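Local coordinates for protein putative Type I topoisomerase (PDB 3M4A) that probably relaxes DNA as a type IB topoisomerase, breaking and rejoining one strand of the duplex without ATP, at residues A46-Y51 with Q76-P81; V133-V138 with A275-N280. All coordinates share one frame; numbering follows the deposited sequence. Where two conformers were deposited one is given.

Contact 1: A46-Y51 with Q76-P81; sequences AVPPAY and QYRYHP
The guanidinium of Arg-78 has Pro-48 over one face and the hydroxyl of Tyr-51 at its edge. Pro-48 CD lies 3.4 Å from Arg-78 NH2, and CG is almost as near, so the CG-CD side of the pyrrolidine lies over NH2. Tyr-51 OH is 3.6 Å from Arg-78 NH1, a long approach made close to the guanidinium plane. From the side of the ring, that same NH1 sits at the edge. The two planes stand 80° apart, so the phenol and the guanidinium do not stack. Pro-48 also touches the ring, its CB lying above one face and displaced toward the rim.

Gln-76 meets Tyr-51 with its aliphatic part. Its CB comes obliquely to within 3.4 Å of Tyr-51 CE2, and its CG is 3.6 Å from Tyr-51 OH, while the amide NE2 hydrogen-bonds to Asp-70. The side chain of Arg-78 folds at CB-CG (chi2 -60°) and doubles back along the strand, where NH1 donates to Tyr-77 O at 3.2 Å. The donor stands well above that carbonyl plane, but the bond helps hold the guanidinium with one face against Pro-48. Val-47 adds a looser apolar contact, its CG2 lying 4.3 Å from Arg-78 CG.

Pro-48 to Tyr-51 form a type I beta turn, and Arg-15 hydrogen-bonds to the carbonyl oxygens of Val-47 and Pro-48. Gln-76 and Arg-78 face this turn while Tyr-77 between them points away, the alternation of a beta strand. The arrangement is that of a loop laid over one face of a three-stranded antiparallel sheet: the chain leaving helix 41-45 meets the outermost strand 75-79 before entering the other outermost strand, 54-56.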
loop_
_atom_site.group_PDB
_atom_site.type_symbol
_atom_site.label_atom_id
_atom_site.label_comp_id
_atom_site.label_asym_id
_atom_site.label_seq_id
_atom_site.Cartn_x
_atom_site.Cartn_y
_atom_site.Cartn_z
ATOM N N ALA A 46 13.157 8.402 24.267
ATOM C CA ALA A 46 12.331 8.649 25.451
ATOM C C ALA A 46 11.102 7.741 25.471
ATOM O O ALA A 46 9.965 8.213 25.579
ATOM C CB ALA A 46 11.925 10.120 25.523
ATOM N N VAL A 47 11.349 6.436 25.351
ATOM C CA VAL A 47 10.294 5.428 25.401
ATOM C C VAL A 47 9.765 5.351 26.835
ATOM O O VAL A 47 10.532 5.024 27.745
ATOM C CB VAL A 47 10.826 4.037 24.985
ATOM C CG1 VAL A 47 9.718 2.988 25.056
ATOM C CG2 VAL A 47 11.427 4.089 23.586
ATOM N N PRO A 48 8.469 5.670 27.048
ATOM C CA PRO A 48 7.902 5.669 28.404
ATOM C C PRO A 48 8.247 4.410 29.208
ATOM O O PRO A 48 8.074 3.301 28.704
ATOM C CB PRO A 48 6.393 5.761 28.151
ATOM C CG PRO A 48 6.285 6.513 26.881
ATOM C CD PRO A 48 7.461 6.069 26.045
ATOM N N PRO A 49 8.733 4.583 30.455
ATOM C CA PRO A 49 9.246 3.456 31.254
ATOM C C PRO A 49 8.187 2.426 31.682
ATOM O O PRO A 49 8.530 1.274 31.973
ATOM C CB PRO A 49 9.861 4.146 32.480
ATOM C CG PRO A 49 9.157 5.446 32.585
ATOM C CD PRO A 49 8.820 5.861 31.187
ATOM N N ALA A 50 6.922 2.842 31.717
ATOM C CA ALA A 50 5.818 1.955 32.088
ATOM C C ALA A 50 5.433 0.978 30.972
ATOM O O ALA A 50 4.714 0.005 31.222
ATOM C CB ALA A 50 4.605 2.775 32.513
ATOM N N TYR A 51 5.893 1.240 29.746
ATOM C CA TYR A 51 5.666 0.322 28.622
ATOM C C TYR A 51 6.265 -1.053 28.926
ATOM O O TYR A 51 7.344 -1.155 29.514
ATOM C CB TYR A 51 6.279 0.878 27.330
ATOM C CG TYR A 51 5.504 1.999 26.652
ATOM C CD1 TYR A 51 4.426 2.641 27.275
ATOM C CD2 TYR A 51 5.875 2.437 25.385
ATOM C CE1 TYR A 51 3.736 3.672 26.638
ATOM C CE2 TYR A 51 5.194 3.464 24.745
ATOM C CZ TYR A 51 4.127 4.076 25.374
ATOM O OH TYR A 51 3.464 5.095 24.728
ATOM N N GLN A 76 2.392 0.321 21.168
ATOM C CA GLN A 76 2.818 1.714 21.055
ATOM C C GLN A 76 4.162 1.728 20.335
ATOM O O GLN A 76 4.954 0.798 20.488
ATOM C CB GLN A 76 2.952 2.347 22.446
ATOM C CG GLN A 76 1.668 2.314 23.281
ATOM C CD GLN A 76 0.534 3.133 22.678
ATOM O OE1 GLN A 76 0.760 4.099 21.943
ATOM N NE2 GLN A 76 -0.700 2.748 22.993
ATOM N N TYR A 77 4.415 2.776 19.554
ATOM C CA TYR A 77 5.607 2.823 18.703
ATOM C C TYR A 77 6.344 4.155 18.779
ATOM O O TYR A 77 5.737 5.207 18.997
ATOM C CB TYR A 77 5.223 2.574 17.239
ATOM C CG TYR A 77 4.387 1.337 17.021
ATOM C CD1 TYR A 77 4.984 0.092 16.858
ATOM C CD2 TYR A 77 2.992 1.412 16.987
ATOM C CE1 TYR A 77 4.217 -1.055 16.663
ATOM C CE2 TYR A 77 2.214 0.274 16.788
ATOM C CZ TYR A 77 2.834 -0.957 16.628
ATOM O OH TYR A 77 2.071 -2.088 16.437
ATOM N N ARG A 78 7.657 4.097 18.566
ATOM C CA ARG A 78 8.461 5.292 18.314
ATOM C C ARG A 78 9.229 5.129 17.003
ATOM O O ARG A 78 9.815 4.085 16.739
ATOM C CB ARG A 78 9.418 5.567 19.481
ATOM C CG ARG A 78 8.721 5.971 20.784
ATOM C CD ARG A 78 7.906 7.254 20.610
ATOM N NE ARG A 78 7.368 7.776 21.866
ATOM C CZ ARG A 78 6.302 7.293 22.509
ATOM N NH1 ARG A 78 5.627 6.243 22.045
ATOM N NH2 ARG A 78 5.910 7.865 23.640
ATOM N N TYR A 79 9.226 6.183 16.197
ATOM C CA TYR A 79 9.699 6.107 14.820
ATOM C C TYR A 79 10.954 6.944 14.571
ATOM O O TYR A 79 11.298 7.829 15.352
ATOM C CB TYR A 79 8.600 6.600 13.885
ATOM C CG TYR A 79 7.311 5.808 13.938
ATOM C CD1 TYR A 79 7.306 4.430 13.739
ATOM C CD2 TYR A 79 6.092 6.448 14.138
ATOM C CE1 TYR A 79 6.120 3.705 13.765
ATOM C CE2 TYR A 79 4.901 5.736 14.164
ATOM C CZ TYR A 79 4.923 4.365 13.975
ATOM O OH TYR A 79 3.735 3.668 14.002
ATOM N N HIS A 80 11.623 6.652 13.462
ATOM C CA HIS A 80 12.727 7.467 12.975
ATOM C C HIS A 80 12.136 8.781 12.459
ATOM O O HIS A 80 11.156 8.755 11.713
ATOM C CB HIS A 80 13.442 6.725 11.846
ATOM C CG HIS A 80 14.760 7.318 11.459
ATOM N ND1 HIS A 80 14.887 8.591 10.948
ATOM C CD2 HIS A 80 16.007 6.796 11.485
ATOM C CE1 HIS A 80 16.159 8.833 10.688
ATOM N NE2 HIS A 80 16.860 7.759 11.002
ATOM N N PRO A 81 12.721 9.935 12.851
ATOM C CA PRO A 81 12.129 11.235 12.494
ATOM C C PRO A 81 12.067 11.542 10.990
ATOM O O PRO A 81 11.182 12.284 10.553
ATOM C CB PRO A 81 13.034 12.245 13.217
ATOM C CG PRO A 81 14.319 11.520 13.442
ATOM C CD PRO A 81 13.949 10.094 13.655
#

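Contact 2: V133-V138 with A275-N280; sequences VARFRV and ADDLGN
Charge pairing joins Arg-135 to Asp-277 in a side-on, two-nitrogen salt bridge. NE reaches OD2 and NH2 reaches OD1, both at 2.9 Å and nearly straight. Both oxygens lie near the guanidinium plane, at its edge, but the carboxylate is turned 43° from it; OD1 is met on its syn side and OD2 from above the carboxylate plane. A bend at chi3 (-63°) brings NE and NH2 round to face the aspartate.

As a hydrogen bond to backbone, the extended Arg-137 sends NH2 to Gly-279 O at 3.2 Å, approaching from above the carbonyl plane. Water bridges the segments too: one molecule links Ala-134 O to Asp-277 OD1, and another accepts from Arg-137 NE and, in the conformer given, from Asn-280 ND2. Apolar contact is slight, with Leu-278 CD2 4.0 Å from Arg-135 CB.

Arg-239 hydrogen-bonds to both Arg-135 O and Leu-278 O, and Lys-174 touches Arg-137, while Tyr-289 packs on Leu-278 and Asn-280. The gathering of Arg-137, Arg-239, Lys-174 and Tyr-289 where helices 120-134 and 260-278 end is consistent with the phosphate-binding active site of type IB topoisomerases.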
loop_
_atom_site.group_PDB
_atom_site.type_symbol
_atom_site.label_atom_id
_atom_site.label_comp_id
_atom_site.label_asym_id
_atom_site.label_seq_id
_atom_site.Cartn_x
_atom_site.Cartn_y
_atom_site.Cartn_z
ATOM N N VAL A 133 -2.924 -3.318 -4.103
ATOM C CA VAL A 133 -2.985 -3.748 -5.496
ATOM C C VAL A 133 -3.884 -2.869 -6.363
ATOM O O VAL A 133 -3.784 -2.922 -7.600
ATOM C CB VAL A 133 -3.385 -5.262 -5.641
ATOM C CG1 VAL A 133 -2.513 -6.144 -4.724
ATOM C CG2 VAL A 133 -4.853 -5.489 -5.363
ATOM N N ALA A 134 -4.774 -2.087 -5.745
ATOM C CA ALA A 134 -5.705 -1.246 -6.502
ATOM C C ALA A 134 -5.682 0.247 -6.160
ATOM O O ALA A 134 -6.405 1.014 -6.789
ATOM C CB ALA A 134 -7.122 -1.798 -6.379
ATOM N N ARG A 135 -4.864 0.643 -5.189
ATOM C CA ARG A 135 -4.491 2.061 -5.004
ATOM C C ARG A 135 -5.702 2.910 -4.595
ATOM O O ARG A 135 -5.816 4.099 -4.940
ATOM C CB ARG A 135 -3.795 2.589 -6.254
ATOM C CG ARG A 135 -2.508 1.840 -6.580
ATOM C CD ARG A 135 -2.011 2.065 -8.007
ATOM N NE ARG A 135 -2.941 1.581 -9.024
ATOM C CZ ARG A 135 -2.928 0.355 -9.537
ATOM N NH1 ARG A 135 -2.047 -0.542 -9.138
ATOM N NH2 ARG A 135 -3.814 0.024 -10.462
ATOM N N PHE A 136 -6.584 2.304 -3.805
ATOM C CA PHE A 136 -7.699 3.039 -3.204
ATOM C C PHE A 136 -7.229 4.086 -2.188
ATOM O O PHE A 136 -6.184 3.926 -1.541
ATOM C CB PHE A 136 -8.594 2.095 -2.415
ATOM C CG PHE A 136 -9.568 1.268 -3.232
ATOM C CD1 PHE A 136 -10.876 1.705 -3.463
ATOM C CD2 PHE A 136 -9.209 0.004 -3.682
ATOM C CE1 PHE A 136 -11.770 0.915 -4.153
ATOM C CE2 PHE A 136 -10.091 -0.796 -4.372
ATOM C CZ PHE A 136 -11.374 -0.347 -4.625
ATOM N N ARG A 137 -8.042 5.127 -2.036
ATOM C CA ARG A 137 -8.025 5.958 -0.834
ATOM C C ARG A 137 -8.827 5.253 0.254
ATOM O O ARG A 137 -9.763 4.508 -0.035
ATOM C CB ARG A 137 -8.669 7.314 -1.127
ATOM C CG ARG A 137 -8.001 8.139 -2.196
ATOM C CD ARG A 137 -8.833 9.383 -2.411
ATOM N NE ARG A 137 -8.323 10.311 -3.402
ATOM C CZ ARG A 137 -8.578 10.262 -4.705
ATOM N NH1 ARG A 137 -9.311 9.296 -5.232
ATOM N NH2 ARG A 137 -8.079 11.197 -5.491
ATOM N N VAL A 138 -8.494 5.487 1.519
ATOM C CA VAL A 138 -9.212 4.843 2.611
ATOM C C VAL A 138 -10.617 5.447 2.825
ATOM O O VAL A 138 -11.584 4.728 3.063
ATOM C CB VAL A 138 -8.388 4.890 3.939
ATOM C CG1 VAL A 138 -9.237 4.435 5.107
ATOM C CG2 VAL A 138 -7.108 4.034 3.821
ATOM N N ALA A 275 -3.113 9.039 -13.758
ATOM C CA ALA A 275 -4.014 10.041 -13.191
ATOM C C ALA A 275 -5.443 9.523 -13.160
ATOM O O ALA A 275 -6.146 9.705 -12.169
ATOM C CB ALA A 275 -3.945 11.338 -13.995
ATOM N N ASP A 276 -5.854 8.871 -14.240
ATOM C CA ASP A 276 -7.172 8.262 -14.314
ATOM C C ASP A 276 -7.340 7.128 -13.297
ATOM O O ASP A 276 -8.364 7.016 -12.630
ATOM C CB ASP A 276 -7.431 7.748 -15.724
ATOM C CG ASP A 276 -8.885 7.469 -15.962
ATOM O OD1 ASP A 276 -9.663 8.444 -16.064
ATOM O OD2 ASP A 276 -9.242 6.282 -16.018
ATOM N N ASP A 277 -6.330 6.276 -13.183
ATOM C CA ASP A 277 -6.334 5.242 -12.161
ATOM C C ASP A 277 -6.488 5.813 -10.747
ATOM O O ASP A 277 -7.273 5.300 -9.952
ATOM C CB ASP A 277 -5.048 4.426 -12.287
ATOM C CG ASP A 277 -4.987 3.307 -11.306
ATOM O OD1 ASP A 277 -5.350 2.162 -11.667
ATOM O OD2 ASP A 277 -4.610 3.602 -10.153
ATOM N N LEU A 278 -5.725 6.859 -10.437
ATOM C CA LEU A 278 -5.698 7.429 -9.080
ATOM C C LEU A 278 -6.863 8.382 -8.792
ATOM O O LEU A 278 -7.124 8.714 -7.625
ATOM C CB LEU A 278 -4.391 8.181 -8.849
ATOM C CG LEU A 278 -3.121 7.323 -8.804
ATOM C CD1 LEU A 278 -1.879 8.191 -8.652
ATOM C CD2 LEU A 278 -3.182 6.309 -7.660
ATOM N N GLY A 279 -7.549 8.816 -9.841
ATOM C CA GLY A 279 -8.649 9.774 -9.695
ATOM C C GLY A 279 -8.163 11.165 -9.321
ATOM O O GLY A 279 -8.788 11.867 -8.515
ATOM N N ASN A 280 -7.048 11.570 -9.921
ATOM C CA ASN A 280 -6.414 12.865 -9.699
ATOM C C ASN A 280 -6.163 13.570 -11.016
ATOM O O ASN A 280 -6.228 12.950 -12.072
ATOM C CB ASN A 280 -5.070 12.676 -9.006
ATOM C CG ASN A 280 -5.213 12.361 -7.540
ATOM O OD1 ASN A 280 -4.867 11.285 -7.108
ATOM N ND2 ASN A 280 -5.732 13.304 -6.775
HETATM O O HOH W 1 -7.035 1.138 -9.598
HETATM O O HOH W 2 -8.307 5.955 -6.536
HETATM O O HOH W 3 -5.669 12.218 -3.704
#

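Overall arrangement
The two contacts are independent in space and sequence: both segments of contact 1 precede those of contact 2 in the chain, their centres are 33 Å apart, and their nearest atoms remain about 15 Å from each other. They lie on opposite sides of the centre of the chain, contact 1 at the surface with its centre 25 Å out and contact 2 at 11 Å within the helical catalytic core. This fits the two-part build of type IB enzymes, a small N-terminal domain and a larger catalytic one. The nearest atoms of the bound DNA are about 14 Å from contact 1 and about 10 Å from contact 2, so the DNA does not reach this part of the probable active site.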